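Local coordinates for putative pachytene checkpoint protein 2 (Caenorhabditis elegans, PDB 4XGU) that probably plays a key role in meiotic chromosome recombination as an ATP-hydrolysing AAA+ protein remodeler, at residues N46-I50 with I135-L139; F233-D237 with I284-R290; F248-V254 with L294-N300; Y328-K332 with P355-C359. All blocks are in the same frame, centred on the assembly; numbering follows the deposited sequence.

Followed from the N terminus, the chain first closes a long loop at interaction 1, where residues 46-50 of the Pch2 N-terminal domain meet the short helix 135-138. Interactions 2 and 3 then cross: helix 228-241 runs into strand 245-251, helix 275-288 into strand 293-299, and each pairs with its counterpart, so helices and strands form two touching layers, with Ile236 on Val249 and Ile284 and Ile287 on Ile295. Interaction 4 follows in series, closing a short loop inside the C-terminal lid. Interactions 1 and 4, centres about 15 Å apart, both touch ADP, and Asn300 of interaction 3 also reaches the nucleotide.

Interaction 1 of 4, residues N46-I50 with I135-L139; sequences NWKPI and IWENL. With ADP (adenosine-5'-diphosphate), chain H.
Trp47 and Trp136 form an offset edge-to-face pair, in which the edge of Trp136 is turned to the face of Trp47 and the planes stand 72° apart. NE1 of Trp136 lies above the Trp47 ring, displaced toward its rim, and comes no nearer than 4.4 Å to Trp47 CE3. Beside the indoles, Glu137 packs on Pro49: CG of Glu137 touches Pro49 CD at 3.5 Å, and the bend in the glutamate chain (chi2 109°) brings its OE1 to 3.5 Å from Pro49 CG. Lys48 reaches across with a weak hydrogen bond from NZ to the backbone O of Glu137, 3.3 Å long.

A second shell sets these groups. The Trp47 NE1 hydrogen bond to Thr73 O helps fix the rotation of that indole, while Trp136 makes a cation-pi contact with Lys146 and an edge-to-face contact with His195. Lys146 NZ also bonds to the carbonyl oxygens of Trp136 and Leu139. Beyond them Asn138 O lies 3.2 Å from C2 of ADP, and Leu139 CA 3.7 Å from ADP N1. The arrangement is a domain interface, seating the Pch2 N-terminal domain against the segment that lines the adenine side of the AAA+ nucleotide pocket.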
# COMPACT_ATOMS: atom_id res chain seq x y z
N ASN B 46 37.46 39.91 13.99
CA ASN B 46 36.46 39.11 14.70
C ASN B 46 36.50 37.64 14.29
O ASN B 46 36.43 37.32 13.11
CB ASN B 46 35.07 39.69 14.45
CG ASN B 46 34.10 39.40 15.58
OD1 ASN B 46 34.51 39.23 16.73
ND2 ASN B 46 32.82 39.33 15.26
N TRP B 47 36.64 36.76 15.28
CA TRP B 47 36.69 35.31 15.07
C TRP B 47 37.86 34.86 14.20
O TRP B 47 37.91 33.71 13.76
CB TRP B 47 35.38 34.82 14.44
CG TRP B 47 34.19 35.15 15.26
CD1 TRP B 47 33.21 36.05 14.97
CD2 TRP B 47 33.85 34.58 16.53
NE1 TRP B 47 32.28 36.08 15.98
CE2 TRP B 47 32.65 35.19 16.95
CE3 TRP B 47 34.45 33.63 17.36
CZ2 TRP B 47 32.03 34.86 18.16
CZ3 TRP B 47 33.84 33.31 18.56
CH2 TRP B 47 32.64 33.92 18.94
N LYS B 48 38.81 35.76 13.96
CA LYS B 48 40.00 35.40 13.20
C LYS B 48 41.19 35.24 14.14
O LYS B 48 41.57 36.18 14.84
CB LYS B 48 40.29 36.46 12.13
CG LYS B 48 39.80 36.08 10.75
CD LYS B 48 38.36 35.58 10.77
CE LYS B 48 37.97 34.98 9.43
NZ LYS B 48 36.62 34.35 9.47
N PRO B 49 41.77 34.03 14.16
CA PRO B 49 42.79 33.64 15.14
C PRO B 49 44.15 34.28 14.88
O PRO B 49 44.62 34.37 13.75
CB PRO B 49 42.87 32.13 14.97
CG PRO B 49 42.52 31.90 13.54
CD PRO B 49 41.48 32.94 13.21
N ILE B 50 44.78 34.72 15.96
CA ILE B 50 46.13 35.25 15.92
C ILE B 50 47.08 34.23 16.54
O ILE B 50 46.81 33.70 17.62
CB ILE B 50 46.24 36.58 16.67
CG1 ILE B 50 45.36 37.63 16.00
CG2 ILE B 50 47.69 37.04 16.74
CD1 ILE B 50 45.44 38.99 16.65
N ILE B 135 38.28 24.57 11.78
CA ILE B 135 37.05 24.55 10.99
C ILE B 135 36.36 25.90 10.92
O ILE B 135 36.12 26.43 9.84
CB ILE B 135 36.06 23.51 11.55
CG1 ILE B 135 36.65 22.11 11.43
CG2 ILE B 135 34.73 23.60 10.82
CD1 ILE B 135 35.68 21.01 11.80
N TRP B 136 36.06 26.47 12.09
CA TRP B 136 35.20 27.65 12.19
C TRP B 136 35.70 28.85 11.39
O TRP B 136 34.94 29.45 10.64
CB TRP B 136 35.04 28.05 13.66
CG TRP B 136 33.92 29.01 13.90
CD1 TRP B 136 34.03 30.34 14.18
CD2 TRP B 136 32.52 28.72 13.88
NE1 TRP B 136 32.78 30.90 14.34
CE2 TRP B 136 31.84 29.92 14.16
CE3 TRP B 136 31.78 27.56 13.65
CZ2 TRP B 136 30.45 29.99 14.22
CZ3 TRP B 136 30.40 27.63 13.71
CH2 TRP B 136 29.75 28.84 13.99
N GLU B 137 36.98 29.18 11.55
CA GLU B 137 37.54 30.36 10.90
C GLU B 137 37.53 30.24 9.38
O GLU B 137 37.47 31.23 8.67
CB GLU B 137 38.97 30.61 11.37
CG GLU B 137 39.16 30.38 12.85
CD GLU B 137 39.96 29.13 13.13
OE1 GLU B 137 41.02 28.95 12.48
OE2 GLU B 137 39.54 28.33 14.00
N ASN B 138 37.57 29.00 8.90
CA ASN B 138 37.66 28.74 7.47
C ASN B 138 36.30 28.55 6.82
O ASN B 138 36.20 28.43 5.60
CB ASN B 138 38.55 27.53 7.22
CG ASN B 138 39.93 27.70 7.79
OD1 ASN B 138 40.58 28.72 7.56
ND2 ASN B 138 40.38 26.72 8.56
N LEU B 139 35.25 28.52 7.64
CA LEU B 139 33.89 28.47 7.12
C LEU B 139 33.48 29.85 6.64
O LEU B 139 33.55 30.83 7.40
CB LEU B 139 32.92 27.94 8.18
CG LEU B 139 33.02 26.44 8.47
CD1 LEU B 139 32.11 26.04 9.61
CD2 LEU B 139 32.70 25.65 7.22
PB ADP H . 27.66 18.94 4.27
O1B ADP H . 26.89 20.05 3.61
O2B ADP H . 27.49 18.89 5.77
O3B ADP H . 27.54 17.60 3.59
PA ADP H . 30.36 19.03 5.13
O1A ADP H . 30.12 19.87 6.36
O2A ADP H . 30.45 17.52 5.24
O3A ADP H . 29.20 19.38 4.05
O5' ADP H . 31.72 19.55 4.45
C5' ADP H . 31.76 20.02 3.11
C4' ADP H . 33.19 20.41 2.77
O4' ADP H . 33.19 21.46 1.80
C3' ADP H . 33.94 20.91 3.99
O3' ADP H . 34.94 19.97 4.38
C2' ADP H . 34.58 22.22 3.58
O2' ADP H . 35.98 22.04 3.40
C1' ADP H . 33.94 22.59 2.25
N9 ADP H . 32.99 23.71 2.47
C8 ADP H . 31.65 23.62 2.32
N7 ADP H . 31.04 24.81 2.59
C5 ADP H . 32.01 25.68 2.92
C6 ADP H . 32.05 27.11 3.31
N6 ADP H . 30.91 27.84 3.41
N1 ADP H . 33.26 27.65 3.57
C2 ADP H . 34.39 26.93 3.48
N3 ADP H . 34.43 25.63 3.12
C4 ADP H . 33.29 24.96 2.83

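Interaction 2 of 4, residues F233-D237 with I284-R290; sequences FDQID and IDRIRRR
Arg286 bridges to Asp234 and Asp237 between two helices of the AAA+ alpha/beta core, 228-241 and 275-288. The local helix segments run almost parallel, 7° apart with axes 10.2 Å from each other, and pack together against the central parallel strands.

The charged contacts form a network. NH2 of Arg286 bonds to Asp234 OD1 at 2.7 Å, approaching from well above the carboxylate plane and along a bent path (N-H...O 133°). NH1 adds a weak bond to the same oxygen and also makes a salt bridge to Asp237 OD2 at 2.6 Å, so one guanidinium spans two carboxylates a helical turn apart. Its chain leaves the helix with CG trans to the backbone nitrogen (chi1 167°) and bends at chi3, which carries the group toward the two carboxylates of the neighbouring helix. Gln283 OE1, in the preceding turn, takes a further bond from NH2 and should help fix the guanidinium. Arg290 lies on the other side of Asp237 and extends the network, although the detail of that pair is doubtful in the model.

The apolar contacts face the sheet, where Ile287 is covered by Val293 and Ile295 and Phe233 by Ile212. Ile284 CG1 lies a looser 4.3 Å from Phe233 CE2. The CD1 methyl of Ile287 fits between Phe233 and Ile236 of the partner helix, 3.6 Å from Ile236 CG2 and 3.3 Å from Phe233 CD2.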
# COMPACT_ATOMS: atom_id res chain seq x y z
N PHE B 233 22.06 4.59 21.98
CA PHE B 233 21.59 5.75 22.72
C PHE B 233 21.67 5.53 24.23
O PHE B 233 21.80 6.48 25.00
CB PHE B 233 20.17 6.11 22.30
CG PHE B 233 20.09 6.94 21.05
CD1 PHE B 233 20.38 6.40 19.81
CD2 PHE B 233 19.74 8.28 21.12
CE1 PHE B 233 20.31 7.17 18.66
CE2 PHE B 233 19.68 9.06 19.97
CZ PHE B 233 19.96 8.50 18.75
N ASP B 234 21.61 4.26 24.64
CA ASP B 234 21.75 3.91 26.05
C ASP B 234 23.15 4.25 26.56
O ASP B 234 23.33 4.60 27.73
CB ASP B 234 21.45 2.43 26.28
CG ASP B 234 19.98 2.17 26.52
OD1 ASP B 234 19.35 2.93 27.28
OD2 ASP B 234 19.44 1.19 25.94
N GLN B 235 24.14 4.12 25.68
CA GLN B 235 25.51 4.49 26.02
C GLN B 235 25.66 6.00 26.10
O GLN B 235 26.37 6.51 26.98
CB GLN B 235 26.49 3.91 25.00
CG GLN B 235 27.93 4.33 25.25
CD GLN B 235 28.92 3.51 24.46
OE1 GLN B 235 28.59 2.92 23.43
NE2 GLN B 235 30.16 3.47 24.94
N ILE B 236 25.00 6.71 25.19
CA ILE B 236 24.99 8.17 25.24
C ILE B 236 24.36 8.62 26.54
O ILE B 236 24.80 9.59 27.16
CB ILE B 236 24.20 8.78 24.07
CG1 ILE B 236 24.50 8.06 22.76
CG2 ILE B 236 24.49 10.27 23.95
CD1 ILE B 236 23.79 8.65 21.56
N ASP B 237 23.32 7.90 26.96
CA ASP B 237 22.60 8.22 28.18
C ASP B 237 23.52 8.13 29.39
O ASP B 237 23.53 9.03 30.23
CB ASP B 237 21.40 7.29 28.35
CG ASP B 237 20.39 7.82 29.36
OD1 ASP B 237 20.78 8.11 30.51
OD2 ASP B 237 19.21 7.95 28.99
N ILE B 284 15.74 9.91 20.83
CA ILE B 284 16.06 11.33 20.73
C ILE B 284 15.39 12.09 21.86
O ILE B 284 16.01 12.93 22.50
CB ILE B 284 15.61 11.92 19.37
CG1 ILE B 284 16.55 11.47 18.25
CG2 ILE B 284 15.60 13.43 19.43
CD1 ILE B 284 16.18 12.02 16.89
N ASP B 285 14.12 11.77 22.11
CA ASP B 285 13.35 12.43 23.16
C ASP B 285 13.93 12.22 24.55
O ASP B 285 13.92 13.13 25.38
CB ASP B 285 11.90 11.95 23.13
CG ASP B 285 11.05 12.73 22.15
OD1 ASP B 285 11.57 13.11 21.08
OD2 ASP B 285 9.86 12.98 22.46
N ARG B 286 14.43 11.01 24.81
CA ARG B 286 15.01 10.70 26.11
C ARG B 286 16.25 11.54 26.37
O ARG B 286 16.46 12.06 27.47
CB ARG B 286 15.38 9.22 26.20
CG ARG B 286 16.26 8.89 27.40
CD ARG B 286 16.20 7.41 27.75
NE ARG B 286 16.81 6.58 26.72
CZ ARG B 286 17.83 5.75 26.93
NH1 ARG B 286 18.35 5.64 28.15
NH2 ARG B 286 18.32 5.03 25.94
N ILE B 287 17.06 11.69 25.33
CA ILE B 287 18.36 12.33 25.43
C ILE B 287 18.26 13.85 25.66
O ILE B 287 18.97 14.40 26.51
CB ILE B 287 19.19 12.03 24.17
CG1 ILE B 287 19.71 10.59 24.24
CG2 ILE B 287 20.33 13.00 24.02
CD1 ILE B 287 20.96 10.37 23.42
N ARG B 288 17.38 14.51 24.91
CA ARG B 288 17.25 15.96 24.96
C ARG B 288 16.75 16.49 26.31
O ARG B 288 16.89 17.68 26.60
CB ARG B 288 16.32 16.45 23.85
CG ARG B 288 15.06 15.62 23.71
CD ARG B 288 14.12 16.21 22.67
NE ARG B 288 13.33 17.30 23.22
CZ ARG B 288 12.42 17.99 22.53
NH1 ARG B 288 12.19 17.70 21.26
NH2 ARG B 288 11.75 18.98 23.12
N ARG B 289 16.17 15.62 27.13
CA ARG B 289 15.63 16.03 28.42
C ARG B 289 16.71 16.46 29.39
O ARG B 289 16.46 17.24 30.31
CB ARG B 289 14.80 14.90 29.04
CG ARG B 289 13.34 14.94 28.66
CD ARG B 289 12.57 13.78 29.24
NE ARG B 289 11.58 13.29 28.28
CZ ARG B 289 10.42 13.89 28.03
NH1 ARG B 289 10.09 15.00 28.68
NH2 ARG B 289 9.58 13.38 27.14
N ARG B 290 17.92 15.95 29.19
CA ARG B 290 19.04 16.30 30.06
C ARG B 290 19.49 17.74 29.83
O ARG B 290 19.40 18.25 28.71
CB ARG B 290 20.20 15.34 29.84
CG ARG B 290 19.80 13.88 29.79
CD ARG B 290 20.45 13.09 30.91
NE ARG B 290 19.97 11.71 30.95
CZ ARG B 290 20.23 10.87 31.94
NH1 ARG B 290 20.96 11.26 32.97
NH2 ARG B 290 19.75 9.63 31.89

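Interaction 3 of 4, residues F248-V254 with L294-N300; sequences FVLIDEV and LILCTSN
Val249 O accepts the backbone N-H of Leu296 at 2.6 Å in a nearly straight bond (170°), and the CA-H of Ile295 approaches the same oxygen. From here the parallel pairing of strands 245-251 and 293-299 runs on through Ile251 N to Leu296 O and Thr298 N to Ile251 O. Past the strand end, Val254 N still reaches Thr298 O at 3.3 Å, tying the turn to the neighbouring strand.

Side chains pack on both faces of the sheet. On one, Phe248 CE2 touches Leu294 CD2 at 3.6 Å, while Leu296 CD1 meets the phenyl ring at its edge; on the other, Val249 CB lies 3.6 Å from Ile295 CG2.

At the C-terminal ends, Asn300 ND2 bonds to Glu253 OE2 at 3.2 Å; the acceptor lies in the amide plane of Asn300, and the N-H comes to the anti side of the carboxylate. Asn300 OD1 bonds to Lys185 NZ. An alanine in place of Glu253 is likely to leave the Asn300 N-H without this acceptor and its amide less firmly fixed. Asp252 and Glu253, ending a hydrophobic strand, fit a Walker B motif, and Asn300, beside ADP, fits the sensor-1 position of an AAA+ ATPase.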
# COMPACT_ATOMS: atom_id res chain seq x y z
N PHE B 248 27.60 16.18 22.97
CA PHE B 248 27.05 16.64 21.71
C PHE B 248 26.71 15.45 20.83
O PHE B 248 27.53 14.55 20.66
CB PHE B 248 28.04 17.56 20.98
CG PHE B 248 28.21 18.90 21.62
CD1 PHE B 248 29.15 19.10 22.62
CD2 PHE B 248 27.45 19.98 21.21
CE1 PHE B 248 29.31 20.34 23.21
CE2 PHE B 248 27.60 21.22 21.79
CZ PHE B 248 28.54 21.41 22.79
N VAL B 249 25.51 15.45 20.27
CA VAL B 249 25.13 14.37 19.36
C VAL B 249 24.89 14.91 17.96
O VAL B 249 23.96 15.68 17.73
CB VAL B 249 23.88 13.64 19.85
CG1 VAL B 249 23.47 12.57 18.85
CG2 VAL B 249 24.12 13.03 21.22
N LEU B 250 25.76 14.52 17.04
CA LEU B 250 25.61 14.92 15.64
C LEU B 250 25.00 13.78 14.84
O LEU B 250 25.40 12.62 14.96
CB LEU B 250 26.96 15.32 15.05
CG LEU B 250 26.96 15.65 13.56
CD1 LEU B 250 26.04 16.82 13.28
CD2 LEU B 250 28.36 15.95 13.07
N ILE B 251 24.01 14.12 14.01
CA ILE B 251 23.35 13.13 13.16
C ILE B 251 23.36 13.59 11.71
O ILE B 251 22.75 14.60 11.36
CB ILE B 251 21.90 12.88 13.63
CG1 ILE B 251 21.90 12.37 15.07
CG2 ILE B 251 21.20 11.90 12.71
CD1 ILE B 251 20.55 12.44 15.75
N ASP B 252 24.07 12.85 10.86
CA ASP B 252 24.23 13.22 9.46
C ASP B 252 23.25 12.49 8.55
O ASP B 252 22.82 11.38 8.88
CB ASP B 252 25.66 12.94 9.00
CG ASP B 252 26.70 13.66 9.84
OD1 ASP B 252 26.49 14.86 10.14
OD2 ASP B 252 27.71 13.03 10.21
N GLU B 253 22.91 13.11 7.42
CA GLU B 253 21.98 12.54 6.45
C GLU B 253 20.71 12.02 7.10
O GLU B 253 20.33 10.86 6.90
CB GLU B 253 22.66 11.42 5.66
CG GLU B 253 23.60 11.89 4.57
CD GLU B 253 23.34 11.22 3.23
OE1 GLU B 253 22.75 10.12 3.23
OE2 GLU B 253 23.72 11.80 2.19
N VAL B 254 20.07 12.87 7.89
CA VAL B 254 18.93 12.46 8.72
C VAL B 254 17.83 11.77 7.92
O VAL B 254 17.23 10.80 8.38
CB VAL B 254 18.33 13.67 9.47
CG1 VAL B 254 17.15 13.24 10.31
CG2 VAL B 254 19.39 14.32 10.34
N LEU B 294 23.27 18.25 24.09
CA LEU B 294 22.87 19.04 22.94
C LEU B 294 22.95 18.21 21.67
O LEU B 294 24.01 17.65 21.36
CB LEU B 294 23.74 20.29 22.82
CG LEU B 294 23.25 21.37 21.87
CD1 LEU B 294 21.86 21.81 22.28
CD2 LEU B 294 24.21 22.54 21.90
N ILE B 295 21.85 18.11 20.93
CA ILE B 295 21.83 17.27 19.74
C ILE B 295 21.71 18.11 18.46
O ILE B 295 20.87 19.01 18.37
CB ILE B 295 20.70 16.23 19.80
CG1 ILE B 295 19.34 16.90 19.98
CG2 ILE B 295 20.93 15.28 20.97
CD1 ILE B 295 18.24 15.93 20.34
N LEU B 296 22.56 17.81 17.49
CA LEU B 296 22.60 18.57 16.24
C LEU B 296 22.33 17.68 15.04
O LEU B 296 22.90 16.60 14.92
CB LEU B 296 23.96 19.26 16.08
CG LEU B 296 24.44 20.21 17.18
CD1 LEU B 296 25.23 19.47 18.25
CD2 LEU B 296 25.28 21.32 16.58
N CYS B 297 21.44 18.13 14.16
CA CYS B 297 21.06 17.35 12.99
C CYS B 297 21.33 18.11 11.69
O CYS B 297 21.24 19.34 11.65
CB CYS B 297 19.58 16.97 13.07
SG CYS B 297 19.12 16.07 14.56
N THR B 298 21.67 17.37 10.64
CA THR B 298 21.85 17.97 9.32
C THR B 298 21.09 17.16 8.28
O THR B 298 21.11 15.93 8.31
CB THR B 298 23.34 18.07 8.94
OG1 THR B 298 23.46 18.42 7.55
CG2 THR B 298 24.05 16.75 9.18
N SER B 299 20.41 17.84 7.36
CA SER B 299 19.67 17.17 6.30
C SER B 299 20.13 17.65 4.92
O SER B 299 19.97 18.81 4.57
CB SER B 299 18.17 17.42 6.47
OG SER B 299 17.43 16.70 5.50
N ASN B 300 20.71 16.73 4.15
CA ASN B 300 21.26 17.08 2.84
C ASN B 300 20.18 17.33 1.80
O ASN B 300 20.44 17.91 0.75
CB ASN B 300 22.21 15.98 2.36
CG ASN B 300 23.53 15.97 3.11
OD1 ASN B 300 23.99 17.01 3.58
ND2 ASN B 300 24.14 14.80 3.21

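Interaction 4 of 4, residues Y328-K332 with P355-C359; sequences YSMLK and PQDIC. With ADP (adenosine-5'-diphosphate), chain H.
Tyr328 and Lys332, one turn apart on helix 324-340, hold the loop 355-359 by their far ends, although the backbones stay well apart: the nearest CA atoms, those of Lys332 and Pro355, are 7.0 Å from each other. The hydroxyl of Tyr328 donates a short bond to the backbone O of Gln356, 2.6 Å, arriving in the carbonyl plane, and that oxygen in turn lies in the plane of the phenol at the ring's edge. CG of the tyrosine sits trans to its backbone nitrogen (chi1 170°), which sends the ring out from the helix toward the loop.

Ile358 closes on the same ring, its CG2 branch 3.5 Å from Tyr328 CD1, while Pro355 CB packs 3.7 Å from Tyr328 OH. Thr369 and Leu372 of helix 367-378 also touch the tyrosine side chain. A phenylalanine here would probably leave the Gln356 carbonyl without its hydroxyl donor and the loop less firmly fixed.

Lys332 bends at chi2 and passes its CE 3.6 Å from Pro355 O before NZ makes a salt bridge to Asp357 OD1 at 2.9 Å, approaching from above the carboxylate plane. From the same helix Met330 points another way, bringing its CE to 3.4 Å from N6 of ADP.

Within the C-terminal lid the buried phenol therefore couples a directional bond to apolar packing, whereas the salt bridge ends on an exposed aspartate and is probably weakened by solvent.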
# COMPACT_ATOMS: atom_id res chain seq x y z
N TYR B 328 33.87 34.03 -4.33
CA TYR B 328 35.13 34.76 -4.45
C TYR B 328 35.98 34.56 -3.20
O TYR B 328 37.19 34.32 -3.29
CB TYR B 328 34.88 36.26 -4.68
CG TYR B 328 36.12 37.12 -4.57
CD1 TYR B 328 36.54 37.60 -3.33
CD2 TYR B 328 36.87 37.44 -5.69
CE1 TYR B 328 37.68 38.38 -3.22
CE2 TYR B 328 38.01 38.22 -5.59
CZ TYR B 328 38.41 38.68 -4.35
OH TYR B 328 39.54 39.45 -4.24
N SER B 329 35.34 34.67 -2.04
CA SER B 329 36.03 34.56 -0.76
C SER B 329 36.73 33.21 -0.62
O SER B 329 37.84 33.13 -0.10
CB SER B 329 35.03 34.75 0.38
OG SER B 329 34.31 35.96 0.23
N MET B 330 36.08 32.16 -1.09
CA MET B 330 36.66 30.82 -1.05
C MET B 330 37.84 30.71 -2.01
O MET B 330 38.88 30.17 -1.66
CB MET B 330 35.61 29.77 -1.39
CG MET B 330 34.41 29.76 -0.46
SD MET B 330 33.20 28.54 -0.97
CE MET B 330 31.94 28.78 0.28
N LEU B 331 37.65 31.22 -3.22
CA LEU B 331 38.70 31.19 -4.24
C LEU B 331 39.92 31.98 -3.79
O LEU B 331 41.05 31.54 -4.00
CB LEU B 331 38.17 31.73 -5.57
CG LEU B 331 37.06 30.92 -6.23
CD1 LEU B 331 36.69 31.52 -7.57
CD2 LEU B 331 37.48 29.47 -6.38
N LYS B 332 39.69 33.13 -3.18
CA LYS B 332 40.78 33.96 -2.68
C LYS B 332 41.52 33.25 -1.56
O LYS B 332 42.75 33.29 -1.50
CB LYS B 332 40.24 35.32 -2.19
CG LYS B 332 41.33 36.30 -1.78
CD LYS B 332 41.32 36.55 -0.28
CE LYS B 332 42.42 37.51 0.13
NZ LYS B 332 42.41 37.78 1.60
N PRO B 355 44.96 39.98 -5.10
CA PRO B 355 43.53 40.05 -4.78
C PRO B 355 43.28 40.20 -3.28
O PRO B 355 43.85 39.46 -2.47
CB PRO B 355 42.97 38.71 -5.29
CG PRO B 355 44.17 37.83 -5.47
CD PRO B 355 45.28 38.75 -5.85
N GLN B 356 42.45 41.17 -2.92
CA GLN B 356 42.17 41.48 -1.52
C GLN B 356 40.74 41.10 -1.16
O GLN B 356 40.00 40.58 -2.00
CB GLN B 356 42.39 42.97 -1.26
CG GLN B 356 43.67 43.53 -1.86
CD GLN B 356 44.91 43.08 -1.12
OE1 GLN B 356 44.89 42.92 0.10
NE2 GLN B 356 46.00 42.89 -1.84
N ASP B 357 40.36 41.35 0.08
CA ASP B 357 38.98 41.13 0.51
C ASP B 357 38.05 42.12 -0.19
O ASP B 357 38.31 43.32 -0.21
CB ASP B 357 38.86 41.25 2.03
CG ASP B 357 39.63 40.17 2.76
OD1 ASP B 357 39.93 39.13 2.15
OD2 ASP B 357 39.93 40.37 3.96
N ILE B 358 36.97 41.59 -0.75
CA ILE B 358 36.09 42.37 -1.61
C ILE B 358 34.83 42.82 -0.85
O ILE B 358 33.86 43.27 -1.45
CB ILE B 358 35.70 41.54 -2.87
CG1 ILE B 358 35.26 42.44 -4.02
CG2 ILE B 358 34.65 40.48 -2.52
CD1 ILE B 358 34.87 41.67 -5.26
N CYS B 359 34.88 42.72 0.47
CA CYS B 359 33.70 42.97 1.30
C CYS B 359 33.13 44.38 1.13
O CYS B 359 33.86 45.37 1.17
CB CYS B 359 34.02 42.71 2.78
SG CYS B 359 32.59 42.22 3.78
PB ADP H . 27.66 18.94 4.27
O1B ADP H . 26.89 20.05 3.61
O2B ADP H . 27.49 18.89 5.77
O3B ADP H . 27.54 17.60 3.59
PA ADP H . 30.36 19.03 5.13
O1A ADP H . 30.12 19.87 6.36
O2A ADP H . 30.45 17.52 5.24
O3A ADP H . 29.20 19.38 4.05
O5' ADP H . 31.72 19.55 4.45
C5' ADP H . 31.76 20.02 3.11
C4' ADP H . 33.19 20.41 2.77
O4' ADP H . 33.19 21.46 1.80
C3' ADP H . 33.94 20.91 3.99
O3' ADP H . 34.94 19.97 4.38
C2' ADP H . 34.58 22.22 3.58
O2' ADP H . 35.98 22.04 3.40
C1' ADP H . 33.94 22.59 2.25
N9 ADP H . 32.99 23.71 2.47
C8 ADP H . 31.65 23.62 2.32
N7 ADP H . 31.04 24.81 2.59
C5 ADP H . 32.01 25.68 2.92
C6 ADP H . 32.05 27.11 3.31
N6 ADP H . 30.91 27.84 3.41
N1 ADP H . 33.26 27.65 3.57
C2 ADP H . 34.39 26.93 3.48
N3 ADP H . 34.43 25.63 3.12
C4 ADP H . 33.29 24.96 2.83